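Local coordinates for protein putative adenosine kinase (Schistosoma mansoni, PDB 3VAS) that probably phosphorylates adenosine to AMP at the expense of ATP, as a ribokinase-family adenosine kinase of a parasitic fluke, at residues Ser203-Pro217 with Met230-Glu243. Numbering follows the deposited sequence.
Sequences SLENEKLFCFNLSAP and MISYSNIVFGNESE
F212 N donates to I236 O, F212 O accepts from F238 N at 2.8 Å, and L214 N continues the series to F238 O. The axes of strands 209-213 and 236-240 run only 16° from parallel. At the start of this pairing the N235 side chain stands in for a backbone carbonyl: its OD1 takes F210 N at 2.8 Å in an almost straight bond (175°), the donor tilted out of the carbonyl plane, while N235 N returns a bond to F210 O. One water lies within bonding distance of N235 OD1, Y233 O and S203 OG but cannot serve all its acceptors at once; a second takes a proton from N235 ND2 and gives one to K208 O.

On the face of the sheet that carries F212 and V237, M230 CB sits over the F212 ring, 3.8 Å from its centroid and 14° off the normal, a CH-pi contact. M230 is bent at chi2 and chi3, which carries CE round to F210 CZ (3.4 Å). S234 OG meets the F210 ring near its plane and bonds to M230 O from above the carbonyl plane, on the face opposite Y233 N; Y193 and M196 of helix 189-205 also pack on M230. On the other face C211 SG lies 4.0 Å from I236 CD1.

Past the strands, N213 OD1 accepts S215 N in an Asx turn, and a water probably bridges OD1 and E243 OE1, though it has other acceptors nearby. E243 OE1 accepts N240 N while N240 OD1 accepts E243 N, a capping box starting helix 241-250. Parallel strands joined through helices fit the ribokinase-type alpha/beta core; the side chain of S215 is about 7 Å from the bound adenosine. Apolar side chains thus pack on both faces of the strand pair, while Asx turn and capping box would help hold the loop after strand 209-213 and the helix start in place.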
ATOM      1  N   SER A 203       1.763   3.572  18.423  1.00 26.35           N
ATOM      2  CA  SER A 203       2.594   4.580  17.768  1.00 32.34           C
ATOM      3  C   SER A 203       2.376   5.974  18.356  1.00 32.42           C
ATOM      4  O   SER A 203       3.330   6.639  18.757  1.00 36.78           O
ATOM      5  CB  SER A 203       2.339   4.596  16.257  1.00 29.66           C
ATOM      6  OG  SER A 203       3.090   5.620  15.615  1.00 28.34           O
ATOM      7  N   LEU A 204       1.121   6.408  18.413  1.00 29.62           N
ATOM      8  CA  LEU A 204       0.801   7.747  18.901  1.00 32.02           C
ATOM      9  C   LEU A 204       1.217   7.955  20.358  1.00 38.01           C
ATOM     10  O   LEU A 204       1.776   8.997  20.711  1.00 37.87           O
ATOM     11  CB  LEU A 204      -0.688   8.052  18.735  1.00 28.66           C
ATOM     12  CG  LEU A 204      -1.022   9.542  18.819  1.00 30.29           C
ATOM     13  CD1 LEU A 204      -0.428  10.267  17.623  1.00 30.03           C
ATOM     14  CD2 LEU A 204      -2.525   9.778  18.901  1.00 30.54           C
ATOM     15  N   GLU A 205       0.949   6.963  21.201  1.00 40.23           N
ATOM     16  CA  GLU A 205       1.288   7.070  22.615  1.00 43.59           C
ATOM     17  C   GLU A 205       2.801   7.111  22.828  1.00 39.73           C
ATOM     18  O   GLU A 205       3.277   7.673  23.809  1.00 42.03           O
ATOM     19  CB  GLU A 205       0.640   5.947  23.437  1.00 51.47           C
ATOM     20  CG  GLU A 205       1.300   4.584  23.298  1.00 61.15           C
ATOM     21  CD  GLU A 205       0.612   3.510  24.132  1.00 70.12           C
ATOM     22  OE1 GLU A 205       1.304   2.573  24.593  1.00 72.89           O
ATOM     23  OE2 GLU A 205      -0.621   3.598  24.322  1.00 72.62           O
ATOM     24  N   ASN A 206       3.554   6.534  21.896  1.00 38.17           N
ATOM     25  CA  ASN A 206       5.014   6.530  21.992  1.00 40.00           C
ATOM     26  C   ASN A 206       5.700   7.534  21.066  1.00 39.39           C
ATOM     27  O   ASN A 206       6.924   7.526  20.937  1.00 38.97           O
ATOM     28  CB  ASN A 206       5.570   5.123  21.759  1.00 39.02           C
ATOM     29  CG  ASN A 206       5.235   4.174  22.891  1.00 38.90           C
ATOM     30  OD1 ASN A 206       4.558   3.167  22.695  1.00 38.31           O
ATOM     31  ND2 ASN A 206       5.701   4.500  24.090  1.00 39.68           N
ATOM     32  N   GLU A 207       4.902   8.398  20.439  1.00 40.15           N
ATOM     33  CA  GLU A 207       5.408   9.441  19.544  1.00 41.84           C
ATOM     34  C   GLU A 207       6.265   8.885  18.412  1.00 40.32           C
ATOM     35  O   GLU A 207       7.324   9.426  18.094  1.00 44.40           O
ATOM     36  CB  GLU A 207       6.170  10.519  20.320  1.00 47.19           C
ATOM     37  CG  GLU A 207       5.269  11.557  20.978  1.00 54.56           C
ATOM     38  CD  GLU A 207       4.417  12.309  19.966  1.00 58.43           C
ATOM     39  OE1 GLU A 207       4.992  13.014  19.107  1.00 60.10           O
ATOM     40  OE2 GLU A 207       3.173  12.188  20.021  1.00 57.51           O
ATOM     41  N   LYS A 208       5.798   7.799  17.812  1.00 34.61           N
ATOM     42  CA  LYS A 208       6.477   7.197  16.678  1.00 27.37           C
ATOM     43  C   LYS A 208       5.877   7.709  15.375  1.00 25.81           C
ATOM     44  O   LYS A 208       4.989   8.563  15.386  1.00 30.65           O
ATOM     45  CB  LYS A 208       6.390   5.672  16.753  1.00 30.33           C
ATOM     46  CG  LYS A 208       7.060   5.081  17.987  1.00 28.70           C
ATOM     47  CD  LYS A 208       6.935   3.567  18.019  1.00 36.28           C
ATOM     48  CE  LYS A 208       7.618   2.975  19.245  1.00 36.08           C
ATOM     49  NZ  LYS A 208       7.698   1.492  19.176  1.00 33.75           N
ATOM     50  N   LEU A 209       6.360   7.187  14.254  1.00 24.80           N
ATOM     51  CA  LEU A 209       5.892   7.640  12.949  1.00 26.44           C
ATOM     52  C   LEU A 209       4.969   6.618  12.296  1.00 25.15           C
ATOM     53  O   LEU A 209       5.412   5.551  11.874  1.00 23.62           O
ATOM     54  CB  LEU A 209       7.079   7.927  12.026  1.00 25.37           C
ATOM     55  CG  LEU A 209       6.709   8.631  10.721  1.00 27.64           C
ATOM     56  CD1 LEU A 209       6.435  10.120  10.975  1.00 29.75           C
ATOM     57  CD2 LEU A 209       7.793   8.441   9.667  1.00 27.15           C
ATOM     58  N   PHE A 210       3.688   6.954  12.200  1.00 25.94           N
ATOM     59  CA  PHE A 210       2.717   6.054  11.593  1.00 23.30           C
ATOM     60  C   PHE A 210       2.290   6.564  10.221  1.00 22.94           C
ATOM     61  O   PHE A 210       1.743   7.656  10.103  1.00 26.87           O
ATOM     62  CB  PHE A 210       1.492   5.885  12.498  1.00 25.60           C
ATOM     63  CG  PHE A 210       0.554   4.792  12.048  1.00 24.41           C
ATOM     64  CD1 PHE A 210       0.692   3.503  12.538  1.00 24.70           C
ATOM     65  CD2 PHE A 210      -0.454   5.054  11.132  1.00 20.83           C
ATOM     66  CE1 PHE A 210      -0.162   2.493  12.127  1.00 27.33           C
ATOM     67  CE2 PHE A 210      -1.313   4.050  10.717  1.00 23.49           C
ATOM     68  CZ  PHE A 210      -1.163   2.765  11.214  1.00 24.26           C
ATOM     69  N   CYS A 211       2.527   5.755   9.192  1.00 20.17           N
ATOM     70  CA  CYS A 211       2.212   6.135   7.818  1.00 21.76           C
ATOM     71  C   CYS A 211       1.049   5.314   7.275  1.00 23.42           C
ATOM     72  O   CYS A 211       1.030   4.089   7.398  1.00 20.97           O
ATOM     73  CB  CYS A 211       3.445   5.969   6.924  1.00 23.76           C
ATOM     74  SG  CYS A 211       4.936   6.776   7.579  1.00 27.45           S
ATOM     75  N   PHE A 212       0.084   5.998   6.666  1.00 24.58           N
ATOM     76  CA  PHE A 212      -1.174   5.379   6.272  1.00 21.18           C
ATOM     77  C   PHE A 212      -1.490   5.687   4.814  1.00 21.87           C
ATOM     78  O   PHE A 212      -1.304   6.815   4.357  1.00 24.02           O
ATOM     79  CB  PHE A 212      -2.293   5.887   7.188  1.00 21.59           C
ATOM     80  CG  PHE A 212      -3.649   5.300   6.891  1.00 18.69           C
ATOM     81  CD1 PHE A 212      -3.888   3.943   7.062  1.00 19.22           C
ATOM     82  CD2 PHE A 212      -4.690   6.110   6.467  1.00 16.98           C
ATOM     83  CE1 PHE A 212      -5.137   3.402   6.795  1.00 23.38           C
ATOM     84  CE2 PHE A 212      -5.945   5.579   6.195  1.00 22.50           C
ATOM     85  CZ  PHE A 212      -6.169   4.222   6.361  1.00 23.56           C
ATOM     86  N   ASN A 213      -1.956   4.681   4.082  1.00 18.84           N
ATOM     87  CA  ASN A 213      -2.330   4.866   2.682  1.00 19.64           C
ATOM     88  C   ASN A 213      -3.843   4.706   2.490  1.00 22.46           C
ATOM     89  O   ASN A 213      -4.431   3.737   2.972  1.00 22.40           O
ATOM     90  CB  ASN A 213      -1.567   3.873   1.795  1.00 17.43           C
ATOM     91  CG  ASN A 213      -1.447   4.345   0.345  1.00 19.65           C
ATOM     92  OD1 ASN A 213      -2.448   4.609  -0.325  1.00 19.35           O
ATOM     93  ND2 ASN A 213      -0.211   4.459  -0.138  1.00 18.90           N
ATOM     94  N   LEU A 214      -4.470   5.655   1.798  1.00 20.86           N
ATOM     95  CA  LEU A 214      -5.906   5.562   1.513  1.00 20.44           C
ATOM     96  C   LEU A 214      -6.226   4.331   0.648  1.00 20.77           C
ATOM     97  O   LEU A 214      -7.330   3.784   0.709  1.00 22.24           O
ATOM     98  CB  LEU A 214      -6.430   6.846   0.850  1.00 19.44           C
ATOM     99  CG  LEU A 214      -6.325   8.167   1.628  1.00 20.84           C
ATOM    100  CD1 LEU A 214      -6.875   9.343   0.818  1.00 23.45           C
ATOM    101  CD2 LEU A 214      -7.031   8.070   2.977  1.00 19.80           C
ATOM    102  N   SER A 215      -5.253   3.923  -0.164  1.00 18.01           N
ATOM    103  CA  SER A 215      -5.266   2.630  -0.862  1.00 18.08           C
ATOM    104  C   SER A 215      -6.259   2.452  -2.023  1.00 18.06           C
ATOM    105  O   SER A 215      -5.864   2.005  -3.099  1.00 18.75           O
ATOM    106  CB  SER A 215      -5.381   1.469   0.131  1.00 19.27           C
ATOM    107  OG  SER A 215      -4.268   1.457   1.006  1.00 25.25           O
ATOM    108  N   ALA A 216      -7.530   2.783  -1.802  1.00 18.80           N
ATOM    109  CA  ALA A 216      -8.572   2.588  -2.814  1.00 20.55           C
ATOM    110  C   ALA A 216      -9.844   3.373  -2.475  1.00 21.22           C
ATOM    111  O   ALA A 216     -10.184   3.530  -1.302  1.00 21.04           O
ATOM    112  CB  ALA A 216      -8.897   1.104  -2.959  1.00 22.15           C
ATOM    113  N   PRO A 217     -10.558   3.852  -3.506  1.00 20.24           N
ATOM    114  CA  PRO A 217     -11.783   4.633  -3.285  1.00 25.12           C
ATOM    115  C   PRO A 217     -12.846   3.919  -2.440  1.00 25.99           C
ATOM    116  O   PRO A 217     -13.488   4.579  -1.626  1.00 26.47           O
ATOM    117  CB  PRO A 217     -12.302   4.880  -4.709  1.00 21.18           C
ATOM    118  CG  PRO A 217     -11.076   4.826  -5.556  1.00 24.43           C
ATOM    119  CD  PRO A 217     -10.231   3.741  -4.938  1.00 19.74           C
ATOM    120  N   MET A 230      -8.169   5.932  11.492  1.00 21.68           N
ATOM    121  CA  MET A 230      -6.757   5.711  11.192  1.00 20.42           C
ATOM    122  C   MET A 230      -6.004   7.026  10.954  1.00 21.81           C
ATOM    123  O   MET A 230      -4.904   7.217  11.470  1.00 22.78           O
ATOM    124  CB  MET A 230      -6.593   4.770   9.996  1.00 17.36           C
ATOM    125  CG  MET A 230      -7.027   3.334  10.275  1.00 23.87           C
ATOM    126  SD  MET A 230      -6.221   2.629  11.728  1.00 31.26           S
ATOM    127  CE  MET A 230      -4.527   2.614  11.191  1.00 20.78           C
ATOM    128  N   ILE A 231      -6.603   7.925  10.177  1.00 19.94           N
ATOM    129  CA  ILE A 231      -6.005   9.233   9.937  1.00 22.38           C
ATOM    130  C   ILE A 231      -5.683   9.930  11.260  1.00 28.39           C
ATOM    131  O   ILE A 231      -4.641  10.581  11.389  1.00 29.39           O
ATOM    132  CB  ILE A 231      -6.908  10.122   9.050  1.00 18.34           C
ATOM    133  CG1 ILE A 231      -6.984   9.547   7.631  1.00 17.34           C
ATOM    134  CG2 ILE A 231      -6.388  11.546   8.999  1.00 19.28           C
ATOM    135  CD1 ILE A 231      -7.888  10.327   6.698  1.00 17.42           C
ATOM    136  N   SER A 232      -6.546   9.749  12.260  1.00 25.98           N
ATOM    137  CA  SER A 232      -6.362  10.439  13.540  1.00 25.46           C
ATOM    138  C   SER A 232      -5.148   9.940  14.343  1.00 23.74           C
ATOM    139  O   SER A 232      -4.768  10.556  15.339  1.00 23.88           O
ATOM    140  CB  SER A 232      -7.652  10.432  14.386  1.00 25.07           C
ATOM    141  OG  SER A 232      -7.891   9.176  15.004  1.00 25.72           O
ATOM    142  N   TYR A 233      -4.535   8.842  13.899  1.00 22.39           N
ATOM    143  CA  TYR A 233      -3.290   8.359  14.504  1.00 23.46           C
ATOM    144  C   TYR A 233      -2.114   8.460  13.530  1.00 26.72           C
ATOM    145  O   TYR A 233      -0.979   8.131  13.878  1.00 30.08           O
ATOM    146  CB  TYR A 233      -3.427   6.902  14.967  1.00 23.61           C
ATOM    147  CG  TYR A 233      -4.470   6.668  16.042  1.00 25.15           C
ATOM    148  CD1 TYR A 233      -5.788   6.385  15.707  1.00 23.54           C
ATOM    149  CD2 TYR A 233      -4.131   6.721  17.388  1.00 26.55           C
ATOM    150  CE1 TYR A 233      -6.745   6.168  16.682  1.00 26.53           C
ATOM    151  CE2 TYR A 233      -5.080   6.505  18.372  1.00 29.64           C
ATOM    152  CZ  TYR A 233      -6.388   6.228  18.013  1.00 30.09           C
ATOM    153  OH  TYR A 233      -7.342   6.014  18.982  1.00 31.94           O
ATOM    154  N   SER A 234      -2.389   8.909  12.308  1.00 24.42           N
ATOM    155  CA  SER A 234      -1.375   8.911  11.258  1.00 22.41           C
ATOM    156  C   SER A 234      -0.587  10.212  11.221  1.00 25.04           C
ATOM    157  O   SER A 234      -1.166  11.295  11.247  1.00 25.22           O
ATOM    158  CB  SER A 234      -2.019   8.664   9.895  1.00 22.53           C
ATOM    159  OG  SER A 234      -2.713   7.431   9.878  1.00 23.18           O
ATOM    160  N   ASN A 235       0.735  10.099  11.163  1.00 23.37           N
ATOM    161  CA  ASN A 235       1.592  11.266  11.001  1.00 25.33           C
ATOM    162  C   ASN A 235       1.747  11.633   9.534  1.00 24.96           C
ATOM    163  O   ASN A 235       1.973  12.794   9.195  1.00 23.68           O
ATOM    164  CB  ASN A 235       2.961  11.011  11.621  1.00 26.19           C
ATOM    165  CG  ASN A 235       2.865  10.531  13.048  1.00 28.01           C
ATOM    166  OD1 ASN A 235       2.795   9.325  13.306  1.00 24.02           O
ATOM    167  ND2 ASN A 235       2.848  11.470  13.986  1.00 28.56           N
ATOM    168  N   ILE A 236       1.629  10.630   8.666  1.00 19.89           N
ATOM    169  CA  ILE A 236       1.730  10.835   7.223  1.00 20.80           C
ATOM    170  C   ILE A 236       0.630  10.053   6.507  1.00 21.03           C
ATOM    171  O   ILE A 236       0.420   8.872   6.789  1.00 18.57           O
ATOM    172  CB  ILE A 236       3.105  10.379   6.677  1.00 20.64           C
ATOM    173  CG1 ILE A 236       4.247  11.074   7.425  1.00 22.33           C
ATOM    174  CG2 ILE A 236       3.213  10.650   5.178  1.00 19.66           C
ATOM    175  CD1 ILE A 236       5.626  10.709   6.907  1.00 24.25           C
ATOM    176  N   VAL A 237      -0.075  10.716   5.592  1.00 17.50           N
ATOM    177  CA  VAL A 237      -1.128  10.064   4.819  1.00 16.64           C
ATOM    178  C   VAL A 237      -0.850  10.175   3.325  1.00 20.05           C
ATOM    179  O   VAL A 237      -0.622  11.272   2.809  1.00 22.42           O
ATOM    180  CB  VAL A 237      -2.523  10.667   5.119  1.00 20.69           C
ATOM    181  CG1 VAL A 237      -3.598   9.972   4.292  1.00 16.07           C
ATOM    182  CG2 VAL A 237      -2.846  10.570   6.604  1.00 21.08           C
ATOM    183  N   PHE A 238      -0.858   9.032   2.643  1.00 17.41           N
ATOM    184  CA  PHE A 238      -0.674   8.977   1.200  1.00 16.59           C
ATOM    185  C   PHE A 238      -2.013   8.712   0.524  1.00 22.54           C
ATOM    186  O   PHE A 238      -2.841   7.955   1.040  1.00 25.76           O
ATOM    187  CB  PHE A 238       0.278   7.838   0.818  1.00 15.77           C
ATOM    188  CG  PHE A 238       1.689   8.012   1.311  1.00 17.50           C
ATOM    189  CD1 PHE A 238       2.639   8.642   0.522  1.00 18.16           C
ATOM    190  CD2 PHE A 238       2.073   7.519   2.549  1.00 17.36           C
ATOM    191  CE1 PHE A 238       3.941   8.788   0.961  1.00 20.43           C
ATOM    192  CE2 PHE A 238       3.385   7.660   2.999  1.00 17.40           C
ATOM    193  CZ  PHE A 238       4.317   8.296   2.202  1.00 20.09           C
ATOM    194  N   GLY A 239      -2.213   9.308  -0.645  1.00 21.49           N
ATOM    195  CA  GLY A 239      -3.410   9.055  -1.425  1.00 19.19           C
ATOM    196  C   GLY A 239      -3.170   9.367  -2.884  1.00 20.00           C
ATOM    197  O   GLY A 239      -2.158   9.974  -3.232  1.00 23.45           O
ATOM    198  N   ASN A 240      -4.084   8.940  -3.746  1.00 21.46           N
ATOM    199  CA  ASN A 240      -4.066   9.386  -5.138  1.00 22.17           C
ATOM    200  C   ASN A 240      -5.322  10.198  -5.462  1.00 21.60           C
ATOM    201  O   ASN A 240      -6.178  10.384  -4.599  1.00 24.73           O
ATOM    202  CB  ASN A 240      -3.857   8.219  -6.118  1.00 23.07           C
ATOM    203  CG  ASN A 240      -5.017   7.228  -6.129  1.00 25.77           C
ATOM    204  OD1 ASN A 240      -6.140   7.550  -5.747  1.00 25.06           O
ATOM    205  ND2 ASN A 240      -4.742   6.009  -6.581  1.00 28.11           N
ATOM    206  N   GLU A 241      -5.435  10.666  -6.700  1.00 21.40           N
ATOM    207  CA  GLU A 241      -6.536  11.545  -7.087  1.00 24.90           C
ATOM    208  C   GLU A 241      -7.930  10.918  -6.917  1.00 25.50           C
ATOM    209  O   GLU A 241      -8.831  11.556  -6.374  1.00 24.24           O
ATOM    210  CB  GLU A 241      -6.339  12.060  -8.518  1.00 27.74           C
ATOM    211  CG  GLU A 241      -7.302  13.176  -8.906  1.00 32.08           C
ATOM    212  CD  GLU A 241      -6.718  14.111  -9.944  1.00 41.67           C
ATOM    213  OE1 GLU A 241      -6.914  15.338  -9.816  1.00 47.08           O
ATOM    214  OE2 GLU A 241      -6.059  13.620 -10.886  1.00 44.24           O
ATOM    215  N   SER A 242      -8.107   9.678  -7.361  1.00 25.06           N
ATOM    216  CA  SER A 242      -9.410   9.024  -7.250  1.00 27.89           C
ATOM    217  C   SER A 242      -9.813   8.762  -5.794  1.00 29.32           C
ATOM    218  O   SER A 242     -10.993   8.822  -5.453  1.00 29.25           O
ATOM    219  CB  SER A 242      -9.437   7.724  -8.052  1.00 31.91           C
ATOM    220  OG  SER A 242      -8.456   6.817  -7.584  1.00 36.98           O
ATOM    221  N   GLU A 243      -8.833   8.480  -4.940  1.00 27.17           N
ATOM    222  CA  GLU A 243      -9.109   8.267  -3.518  1.00 24.58           C
ATOM    223  C   GLU A 243      -9.488   9.575  -2.826  1.00 21.94           C
ATOM    224  O   GLU A 243     -10.373   9.606  -1.973  1.00 25.27           O
ATOM    225  CB  GLU A 243      -7.900   7.631  -2.820  1.00 24.25           C
ATOM    226  CG  GLU A 243      -7.597   6.215  -3.288  1.00 28.71           C
ATOM    227  CD  GLU A 243      -6.122   5.864  -3.192  1.00 32.34           C
ATOM    228  OE1 GLU A 243      -5.371   6.617  -2.538  1.00 31.89           O
ATOM    229  OE2 GLU A 243      -5.714   4.838  -3.782  1.00 33.67           O
TER
HETATM  230  O   HOH W   1       1.624   7.907  15.389  1.00 28.54           O
HETATM  231  O   HOH W   2       3.309  10.452  16.601  1.00 38.05           O
HETATM  232  O   HOH W   3      -2.668   5.990  -2.901  1.00 39.42           O